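Local coordinates for exopolysaccharide biosynthesis protein (Pantoea stewartii subsp. stewartii DC283, PDB 6TGF), which modifies biofilm glycans, probably as a hydrolase, and is built on a parallel beta-helix fold like that of bacteriophage tailspikes, at residues 168-173 / 188-193; 547-552 / 657-662; 557-562 / 644-649. One frame throughout, in Å; residues are numbered along the deposited sequence.

Interaction 1: 168-173 / 188-193; sequences GEIPSV and IKLKSW
V173 lays its CG2 methyl over one face of the W193 indole, a CH-pi contact with the carbon 3.4 Å from the centroid of the six-membered ring. A chi1 of -51° sets CG1 beside the backbone N and CG2 between N and the carbonyl carbon, which turns both methyls onto the indole; CG1 also reaches L190 CD2, at 3.7 Å. Between the main chains of the same residues V173 N donates to W193 O over 3.0 Å, in the carbonyl plane. This bond joins the segments beyond their paired strands. Further back, strands 168-170 and 188-190 pair in parallel: I170 uses both its N-H and its C=O, N giving to K189 O (2.9 Å) and O accepting from K191 N (2.9 Å). On the face that carries I170, I188 and L190, CD1 of I170 meets CG1 of I188 at 3.5 Å, the side chains crossing at about a right angle. On the other face E169 OE1 rests against the aliphatic CD of K189, 5.2 Å from its NZ, and E169 CG against K189 O. Outward, S172 caps helix 173-176, the link of this beta-alpha-beta unit, and its OG hydrogen-bonds to D175; F219 meets the W193 ring, whose NE1 is held by Q215 O. Main-chain bonds thus set the parallel register, whatever the side chains, while V173 on W193 and I170 on I188 supply the lateral fit.

Interaction 2: 547-552 / 657-662; sequences LANLYS and CARVDA
An antiparallel strand pair brings N549 and Y551 of strand 543-551 against D661 and R659 of strand 659-664, the outermost of its sheet within this chain, and a polar cluster covers one face of it. N549 and D661 form a hydrogen-bonded pair, N549 N giving to D661 O (3.0 Å) and D661 N returning to N549 O (2.9 Å). Their side chains run alongside each other in the same direction. With CG anti to its main-chain nitrogen (chi1 175°), N549 brings its amide alongside the carboxylate, the two planes 34° apart, and ND2 reaches D661 OD2 at 3.1 Å in a nearly straight bond that arrives on the anti side of the oxygen, well out of the carboxylate plane. The syn lone pairs of D661 go to R659, gripped side-on: NE to OD1 at 3.0 Å and NH2 to OD2 at 2.6 Å. OD2 therefore takes two donors, which would tend to keep the carboxylate ionised. Held in this way, the guanidinium lies across Y551, its plane only 21° from that of the ring, with NH1 above one face, 3.6 Å from CD2. Y551 OH bonds to R656, while Q628 and D626 hold the N549 amide. The reverse face is apolar: V660 CG1 touches A548 CB, V660 CG2 lies 3.9 Å from L550 CD2, and this layer faces W559, I561 and I644. Two antiparallel sheets packed through such an apolar layer form a beta-sandwich, here placed C-terminal to the parallel beta-helix, with Y551 and R659 on the outer face turned to W506 of the second subunit, which meets the tyrosine ring edge-to-face and the arginine in a cation-pi contact.

Interaction 3: 557-562 / 644-649; sequences DSWEIE and IKSTAK
T647 OG1 takes part in two hydrogen bonds: S558 N donates to it over 2.8 Å in an almost straight bond, and OG of S639 in the third subunit forms the other. The torsion chi1 of 72° sets OG1 between the nitrogen and carbonyl carbon of T647 itself and turns CG2 onto S558 CB. T647 N answers with a bond to S558 O at 3.0 Å. Two residues on, E560 and K645 make a hydrogen-bonded antiparallel pair, E560 N to K645 O and K645 N to E560 O, both 2.9 Å. These strands, 558-564 and 637-646, are neighbours in one sheet of a beta-sandwich, and W559, I561 and I644 point into its apolar interior. S646 OG stands over one face of the W559 indole, toward the rim, and CB makes a CH-pi contact 3.8 Å from the centroid of the six-membered ring. The same OG accepts from A648 N at 3.2 Å, which places an ST turn beside the indole. At the edge of the ring, in its plane, I644 CG2 comes to 3.6 Å from CE3, while Y528 of the third subunit meets it edge-to-face and NE1 hydrogen-bonds to S552 OG. On the opposite face of the sheet, a water bridges E560 OE2 and K645 NZ, 4.6 Å apart; their direct salt bridges run instead from E560 to R590 and from K645 to E562, both of the third subunit.

How the interactions relate
From the N terminus, 168-173 and 188-193 meet first, closing a short helix-bearing loop between the N-terminal region and the beta-helix. That loop is complete long before the next contact opens: interaction 1 is in series with the others, and its centre lies about 82 Å from that of interaction 2, across the centre of the chain. Past the beta-helix, 547-552 opens a loop of about a hundred residues that 657-662 closes, and interaction 3 is nested inside it. These two contacts touch. A658 N approaches K649 O at 2.8 Å, probably a hydrogen bond, and the CB atoms of A658 and A648 pack, so the loops at the strand ends of the two facing sheets meet.

Interaction 1: 168-173 / 188-193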
loop_
_atom_site.group_PDB
_atom_site.type_symbol
_atom_site.label_atom_id
_atom_site.label_comp_id
_atom_site.label_asym_id
_atom_site.label_seq_id
_atom_site.Cartn_x
_atom_site.Cartn_y
_atom_site.Cartn_z
ATOM N N GLY B 168 -4.615 44.485 26.918
ATOM C CA GLY B 168 -6.086 44.570 26.880
ATOM C C GLY B 168 -6.712 43.428 26.099
ATOM O O GLY B 168 -5.958 42.619 25.522
ATOM N N GLU B 169 -8.048 43.369 26.083
ATOM C CA GLU B 169 -8.845 42.353 25.345
ATOM C C GLU B 169 -9.822 43.066 24.402
ATOM O O GLU B 169 -10.344 44.130 24.785
ATOM C CB GLU B 169 -9.586 41.434 26.318
ATOM C CG GLU B 169 -10.150 40.189 25.657
ATOM C CD GLU B 169 -10.498 39.053 26.604
ATOM O OE1 GLU B 169 -10.209 37.887 26.257
ATOM O OE2 GLU B 169 -11.056 39.332 27.684
ATOM N N ILE B 170 -10.049 42.488 23.218
ATOM C CA ILE B 170 -10.933 43.039 22.146
ATOM C C ILE B 170 -11.865 41.922 21.679
ATOM O O ILE B 170 -11.414 40.812 21.411
ATOM C CB ILE B 170 -10.080 43.638 21.006
ATOM C CG1 ILE B 170 -9.209 44.788 21.522
ATOM C CG2 ILE B 170 -10.952 44.061 19.830
ATOM C CD1 ILE B 170 -8.438 45.535 20.454
ATOM N N PRO B 171 -13.194 42.166 21.591
ATOM C CA PRO B 171 -14.158 41.095 21.325
ATOM C C PRO B 171 -14.206 40.560 19.882
ATOM O O PRO B 171 -14.477 39.382 19.734
ATOM C CB PRO B 171 -15.506 41.733 21.702
ATOM C CG PRO B 171 -15.302 43.217 21.495
ATOM C CD PRO B 171 -13.840 43.473 21.795
ATOM N N SER B 172 -13.957 41.404 18.871
ATOM C CA SER B 172 -14.091 41.061 17.427
ATOM C C SER B 172 -13.029 41.785 16.590
ATOM O O SER B 172 -12.431 42.748 17.108
ATOM C CB SER B 172 -15.477 41.384 16.937
ATOM O OG SER B 172 -15.733 42.779 17.019
ATOM N N VAL B 173 -12.810 41.346 15.342
ATOM C CA VAL B 173 -11.848 41.995 14.397
ATOM C C VAL B 173 -12.435 43.346 13.971
ATOM O O VAL B 173 -11.642 44.282 13.743
ATOM C CB VAL B 173 -11.494 41.130 13.168
ATOM C CG1 VAL B 173 -11.047 39.732 13.553
ATOM C CG2 VAL B 173 -12.617 41.058 12.151
ATOM N N ILE B 188 -2.149 42.936 22.278
ATOM C CA ILE B 188 -3.616 42.886 22.542
ATOM C C ILE B 188 -4.073 41.431 22.405
ATOM O O ILE B 188 -3.362 40.645 21.752
ATOM C CB ILE B 188 -4.371 43.852 21.602
ATOM C CG1 ILE B 188 -5.657 44.385 22.238
ATOM C CG2 ILE B 188 -4.644 43.227 20.243
ATOM C CD1 ILE B 188 -5.425 45.336 23.385
ATOM N N LYS B 189 -5.208 41.094 23.020
ATOM C CA LYS B 189 -5.773 39.721 23.050
ATOM C C LYS B 189 -7.168 39.753 22.415
ATOM O O LYS B 189 -8.078 40.327 23.033
ATOM C CB LYS B 189 -5.790 39.228 24.500
ATOM C CG LYS B 189 -5.700 37.723 24.676
ATOM C CD LYS B 189 -7.043 37.039 24.667
ATOM C CE LYS B 189 -6.933 35.545 24.451
ATOM N NZ LYS B 189 -6.072 34.908 25.476
ATOM N N LEU B 190 -7.317 39.186 21.214
ATOM C CA LEU B 190 -8.618 39.079 20.502
ATOM C C LEU B 190 -9.354 37.833 21.008
ATOM O O LEU B 190 -8.835 36.720 20.798
ATOM C CB LEU B 190 -8.378 39.013 18.988
ATOM C CG LEU B 190 -9.635 38.935 18.120
ATOM C CD1 LEU B 190 -10.480 40.191 18.260
ATOM C CD2 LEU B 190 -9.277 38.702 16.661
ATOM N N LYS B 191 -10.508 38.022 21.659
ATOM C CA LYS B 191 -11.342 36.933 22.239
ATOM C C LYS B 191 -11.763 35.973 21.120
ATOM O O LYS B 191 -11.663 34.746 21.324
ATOM C CB LYS B 191 -12.568 37.512 22.952
ATOM C CG LYS B 191 -13.454 36.487 23.653
ATOM C CD LYS B 191 -14.859 36.982 23.933
ATOM C CE LYS B 191 -15.910 35.897 23.811
ATOM N NZ LYS B 191 -16.179 35.555 22.396
ATOM N N SER B 192 -12.223 36.515 19.989
ATOM C CA SER B 192 -12.643 35.736 18.794
ATOM C C SER B 192 -12.704 36.644 17.562
ATOM O O SER B 192 -12.706 37.877 17.730
ATOM C CB SER B 192 -13.963 35.048 19.041
ATOM O OG SER B 192 -14.984 35.557 18.200
ATOM N N TRP B 193 -12.759 36.038 16.373
ATOM C CA TRP B 193 -12.904 36.740 15.070
ATOM C C TRP B 193 -14.242 37.485 15.057
ATOM O O TRP B 193 -14.228 38.724 14.939
ATOM C CB TRP B 193 -12.786 35.751 13.902
ATOM C CG TRP B 193 -12.265 36.352 12.634
ATOM C CD1 TRP B 193 -11.023 36.173 12.100
ATOM C CD2 TRP B 193 -12.967 37.222 11.727
ATOM N NE1 TRP B 193 -10.900 36.869 10.928
ATOM C CE2 TRP B 193 -12.076 37.524 10.674
ATOM C CE3 TRP B 193 -14.254 37.775 11.700
ATOM C CZ2 TRP B 193 -12.433 38.353 9.611
ATOM C CZ3 TRP B 193 -14.604 38.596 10.651
ATOM C CH2 TRP B 193 -13.704 38.880 9.622
HETATM O O HOH W 1 -16.606 38.598 21.376
#

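Interaction 2: 547-552 / 657-662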
loop_
_atom_site.group_PDB
_atom_site.type_symbol
_atom_site.label_atom_id
_atom_site.label_comp_id
_atom_site.label_asym_id
_atom_site.label_seq_id
_atom_site.Cartn_x
_atom_site.Cartn_y
_atom_site.Cartn_z
ATOM N N LEU B 547 -7.011 -42.074 -12.158
ATOM C CA LEU B 547 -6.442 -40.743 -12.498
ATOM C C LEU B 547 -7.309 -39.659 -11.853
ATOM O O LEU B 547 -6.808 -38.968 -10.946
ATOM C CB LEU B 547 -6.375 -40.574 -14.020
ATOM C CG LEU B 547 -5.345 -41.441 -14.747
ATOM C CD1 LEU B 547 -5.296 -41.086 -16.223
ATOM C CD2 LEU B 547 -3.961 -41.303 -14.129
ATOM N N ALA B 548 -8.567 -39.538 -12.283
ATOM C CA ALA B 548 -9.497 -38.478 -11.834
ATOM C C ALA B 548 -10.939 -38.819 -12.221
ATOM O O ALA B 548 -11.141 -39.756 -13.016
ATOM C CB ALA B 548 -9.079 -37.159 -12.438
ATOM N N ASN B 549 -11.894 -38.076 -11.652
ATOM C CA ASN B 549 -13.288 -37.964 -12.153
ATOM C C ASN B 549 -13.380 -36.693 -13.002
ATOM O O ASN B 549 -13.132 -35.602 -12.455
ATOM C CB ASN B 549 -14.318 -37.939 -11.021
ATOM C CG ASN B 549 -15.725 -37.702 -11.526
ATOM O OD1 ASN B 549 -16.285 -38.540 -12.231
ATOM N ND2 ASN B 549 -16.301 -36.562 -11.181
ATOM N N LEU B 550 -13.702 -36.838 -14.290
ATOM C CA LEU B 550 -13.906 -35.710 -15.237
ATOM C C LEU B 550 -15.377 -35.283 -15.191
ATOM O O LEU B 550 -16.242 -36.127 -15.500
ATOM C CB LEU B 550 -13.515 -36.152 -16.651
ATOM C CG LEU B 550 -12.070 -36.617 -16.837
ATOM C CD1 LEU B 550 -11.880 -37.214 -18.222
ATOM C CD2 LEU B 550 -11.090 -35.476 -16.609
ATOM N N TYR B 551 -15.646 -34.027 -14.817
ATOM C CA TYR B 551 -16.992 -33.402 -14.880
ATOM C C TYR B 551 -17.127 -32.629 -16.196
ATOM O O TYR B 551 -16.477 -31.575 -16.347
ATOM C CB TYR B 551 -17.246 -32.475 -13.689
ATOM C CG TYR B 551 -18.650 -31.928 -13.643
ATOM C CD1 TYR B 551 -18.988 -30.768 -14.317
ATOM C CD2 TYR B 551 -19.652 -32.589 -12.953
ATOM C CE1 TYR B 551 -20.280 -30.268 -14.295
ATOM C CE2 TYR B 551 -20.949 -32.101 -12.918
ATOM C CZ TYR B 551 -21.265 -30.937 -13.593
ATOM O OH TYR B 551 -22.541 -30.453 -13.558
ATOM N N SER B 552 -17.956 -33.145 -17.109
ATOM C CA SER B 552 -18.269 -32.545 -18.432
ATOM C C SER B 552 -19.622 -31.840 -18.351
ATOM O O SER B 552 -20.657 -32.502 -18.317
ATOM C CB SER B 552 -18.250 -33.597 -19.513
ATOM O OG SER B 552 -17.259 -34.579 -19.250
ATOM N N CYS B 657 -18.969 -25.299 -14.163
ATOM C CA CYS B 657 -17.869 -25.403 -15.160
ATOM C C CYS B 657 -17.267 -26.814 -15.176
ATOM O O CYS B 657 -17.742 -27.679 -14.418
ATOM C CB CYS B 657 -16.771 -24.390 -14.857
ATOM S SG CYS B 657 -16.035 -24.589 -13.212
ATOM N N ALA B 658 -16.261 -27.021 -16.031
ATOM C CA ALA B 658 -15.449 -28.255 -16.129
ATOM C C ALA B 658 -14.652 -28.452 -14.833
ATOM O O ALA B 658 -14.289 -27.441 -14.196
ATOM C CB ALA B 658 -14.534 -28.168 -17.324
ATOM N N ARG B 659 -14.397 -29.710 -14.468
ATOM C CA ARG B 659 -13.587 -30.098 -13.283
ATOM C C ARG B 659 -12.725 -31.315 -13.624
ATOM O O ARG B 659 -13.209 -32.196 -14.359
ATOM C CB ARG B 659 -14.486 -30.441 -12.091
ATOM C CG ARG B 659 -14.803 -29.265 -11.178
ATOM C CD ARG B 659 -16.014 -29.529 -10.305
ATOM N NE ARG B 659 -16.092 -30.904 -9.819
ATOM C CZ ARG B 659 -17.221 -31.594 -9.637
ATOM N NH1 ARG B 659 -18.399 -31.056 -9.911
ATOM N NH2 ARG B 659 -17.169 -32.835 -9.187
ATOM N N VAL B 660 -11.494 -31.343 -13.110
ATOM C CA VAL B 660 -10.664 -32.574 -12.972
ATOM C C VAL B 660 -10.558 -32.875 -11.474
ATOM O O VAL B 660 -9.705 -32.263 -10.803
ATOM C CB VAL B 660 -9.282 -32.417 -13.639
ATOM C CG1 VAL B 660 -8.360 -33.588 -13.332
ATOM C CG2 VAL B 660 -9.409 -32.226 -15.144
ATOM N N ASP B 661 -11.435 -33.748 -10.968
ATOM C CA ASP B 661 -11.407 -34.235 -9.563
ATOM C C ASP B 661 -10.271 -35.252 -9.451
ATOM O O ASP B 661 -10.546 -36.465 -9.527
ATOM C CB ASP B 661 -12.752 -34.830 -9.142
ATOM C CG ASP B 661 -13.926 -33.882 -9.308
ATOM O OD1 ASP B 661 -13.693 -32.658 -9.342
ATOM O OD2 ASP B 661 -15.063 -34.381 -9.408
ATOM N N ALA B 662 -9.039 -34.756 -9.311
ATOM C CA ALA B 662 -7.796 -35.560 -9.285
ATOM C C ALA B 662 -7.828 -36.513 -8.085
ATOM O O ALA B 662 -8.020 -36.033 -6.951
ATOM C CB ALA B 662 -6.592 -34.652 -9.246
#

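Interaction 3: 557-562 / 644-649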
loop_
_atom_site.group_PDB
_atom_site.type_symbol
_atom_site.label_atom_id
_atom_site.label_comp_id
_atom_site.label_asym_id
_atom_site.label_seq_id
_atom_site.Cartn_x
_atom_site.Cartn_y
_atom_site.Cartn_z
ATOM N N ASP B 557 -18.731 -32.622 -24.923
ATOM C CA ASP B 557 -17.466 -32.109 -24.328
ATOM C C ASP B 557 -16.381 -33.182 -24.470
ATOM O O ASP B 557 -16.626 -34.320 -24.032
ATOM C CB ASP B 557 -17.653 -31.708 -22.862
ATOM C CG ASP B 557 -18.321 -30.357 -22.661
ATOM O OD1 ASP B 557 -18.421 -29.596 -23.643
ATOM O OD2 ASP B 557 -18.737 -30.076 -21.520
ATOM N N SER B 558 -15.235 -32.826 -25.061
ATOM C CA SER B 558 -14.087 -33.734 -25.327
ATOM C C SER B 558 -12.960 -33.474 -24.319
ATOM O O SER B 558 -12.651 -32.294 -24.067
ATOM C CB SER B 558 -13.592 -33.589 -26.745
ATOM O OG SER B 558 -14.419 -34.308 -27.648
ATOM N N TRP B 559 -12.388 -34.549 -23.767
ATOM C CA TRP B 559 -11.154 -34.557 -22.936
ATOM C C TRP B 559 -10.085 -35.399 -23.641
ATOM O O TRP B 559 -10.447 -36.446 -24.215
ATOM C CB TRP B 559 -11.430 -35.114 -21.533
ATOM C CG TRP B 559 -12.421 -34.339 -20.722
ATOM C CD1 TRP B 559 -13.777 -34.490 -20.717
ATOM C CD2 TRP B 559 -12.130 -33.310 -19.761
ATOM N NE1 TRP B 559 -14.350 -33.616 -19.832
ATOM C CE2 TRP B 559 -13.366 -32.878 -19.232
ATOM C CE3 TRP B 559 -10.954 -32.704 -19.303
ATOM C CZ2 TRP B 559 -13.454 -31.872 -18.271
ATOM C CZ3 TRP B 559 -11.042 -31.708 -18.356
ATOM C CH2 TRP B 559 -12.276 -31.300 -17.847
ATOM N N GLU B 560 -8.824 -34.959 -23.592
ATOM C CA GLU B 560 -7.640 -35.770 -23.978
ATOM C C GLU B 560 -6.637 -35.748 -22.820
ATOM O O GLU B 560 -6.016 -34.691 -22.601
ATOM C CB GLU B 560 -7.004 -35.252 -25.270
ATOM C CG GLU B 560 -5.829 -36.091 -25.743
ATOM C CD GLU B 560 -5.159 -35.589 -27.009
ATOM O OE1 GLU B 560 -5.407 -36.175 -28.079
ATOM O OE2 GLU B 560 -4.386 -34.615 -26.922
ATOM N N ILE B 561 -6.505 -36.870 -22.106
ATOM C CA ILE B 561 -5.504 -37.073 -21.017
ATOM C C ILE B 561 -4.236 -37.664 -21.639
ATOM O O ILE B 561 -4.266 -38.851 -22.031
ATOM C CB ILE B 561 -6.064 -37.975 -19.901
ATOM C CG1 ILE B 561 -7.273 -37.340 -19.208
ATOM C CG2 ILE B 561 -4.974 -38.340 -18.901
ATOM C CD1 ILE B 561 -8.123 -38.324 -18.440
ATOM N N GLU B 562 -3.174 -36.858 -21.731
ATOM C CA GLU B 562 -1.825 -37.294 -22.175
ATOM C C GLU B 562 -1.058 -37.819 -20.957
ATOM O O GLU B 562 -0.763 -37.012 -20.056
ATOM C CB GLU B 562 -1.075 -36.135 -22.833
ATOM C CG GLU B 562 0.348 -36.478 -23.237
ATOM C CD GLU B 562 1.149 -35.309 -23.778
ATOM O OE1 GLU B 562 2.345 -35.499 -24.062
ATOM O OE2 GLU B 562 0.578 -34.209 -23.907
ATOM N N ILE B 644 -3.554 -32.567 -19.707
ATOM C CA ILE B 644 -4.963 -32.674 -20.185
ATOM C C ILE B 644 -5.294 -31.493 -21.105
ATOM O O ILE B 644 -4.851 -30.366 -20.812
ATOM C CB ILE B 644 -5.932 -32.764 -18.986
ATOM C CG1 ILE B 644 -5.525 -33.880 -18.018
ATOM C CG2 ILE B 644 -7.369 -32.922 -19.464
ATOM C CD1 ILE B 644 -6.367 -33.967 -16.764
ATOM N N LYS B 645 -6.034 -31.771 -22.183
ATOM C CA LYS B 645 -6.716 -30.774 -23.052
ATOM C C LYS B 645 -8.224 -31.025 -22.967
ATOM O O LYS B 645 -8.609 -32.193 -22.763
ATOM C CB LYS B 645 -6.216 -30.885 -24.495
ATOM C CG LYS B 645 -4.760 -30.498 -24.705
ATOM C CD LYS B 645 -4.211 -30.922 -26.046
ATOM C CE LYS B 645 -2.782 -30.474 -26.261
ATOM N NZ LYS B 645 -2.416 -30.479 -27.696
ATOM N N SER B 646 -9.044 -29.980 -23.111
ATOM C CA SER B 646 -10.518 -30.045 -22.928
ATOM C C SER B 646 -11.226 -28.991 -23.787
ATOM O O SER B 646 -10.678 -27.883 -23.941
ATOM C CB SER B 646 -10.879 -29.889 -21.474
ATOM O OG SER B 646 -12.255 -30.162 -21.262
ATOM N N THR B 647 -12.407 -29.342 -24.309
ATOM C CA THR B 647 -13.353 -28.437 -25.017
ATOM C C THR B 647 -14.396 -27.903 -24.027
ATOM O O THR B 647 -15.176 -27.012 -24.417
ATOM C CB THR B 647 -14.056 -29.156 -26.176
ATOM O OG1 THR B 647 -15.000 -30.079 -25.629
ATOM C CG2 THR B 647 -13.095 -29.886 -27.087
ATOM N N ALA B 648 -14.413 -28.440 -22.801
ATOM C CA ALA B 648 -15.394 -28.117 -21.739
ATOM C C ALA B 648 -15.230 -26.657 -21.298
ATOM O O ALA B 648 -14.090 -26.146 -21.315
ATOM C CB ALA B 648 -15.223 -29.070 -20.581
ATOM N N LYS B 649 -16.341 -26.017 -20.918
ATOM C CA LYS B 649 -16.396 -24.598 -20.475
ATOM C C LYS B 649 -15.794 -24.500 -19.071
ATOM O O LYS B 649 -16.217 -25.279 -18.195
ATOM C CB LYS B 649 -17.841 -24.091 -20.510
ATOM C CG LYS B 649 -18.505 -24.149 -21.881
ATOM C CD LYS B 649 -19.997 -24.412 -21.842
ATOM C CE LYS B 649 -20.835 -23.152 -21.847
ATOM N NZ LYS B 649 -22.279 -23.462 -21.968
HETATM O O HOH W 2 -18.831 -27.380 -21.920
HETATM O O HOH W 3 -1.761 -33.368 -27.852
#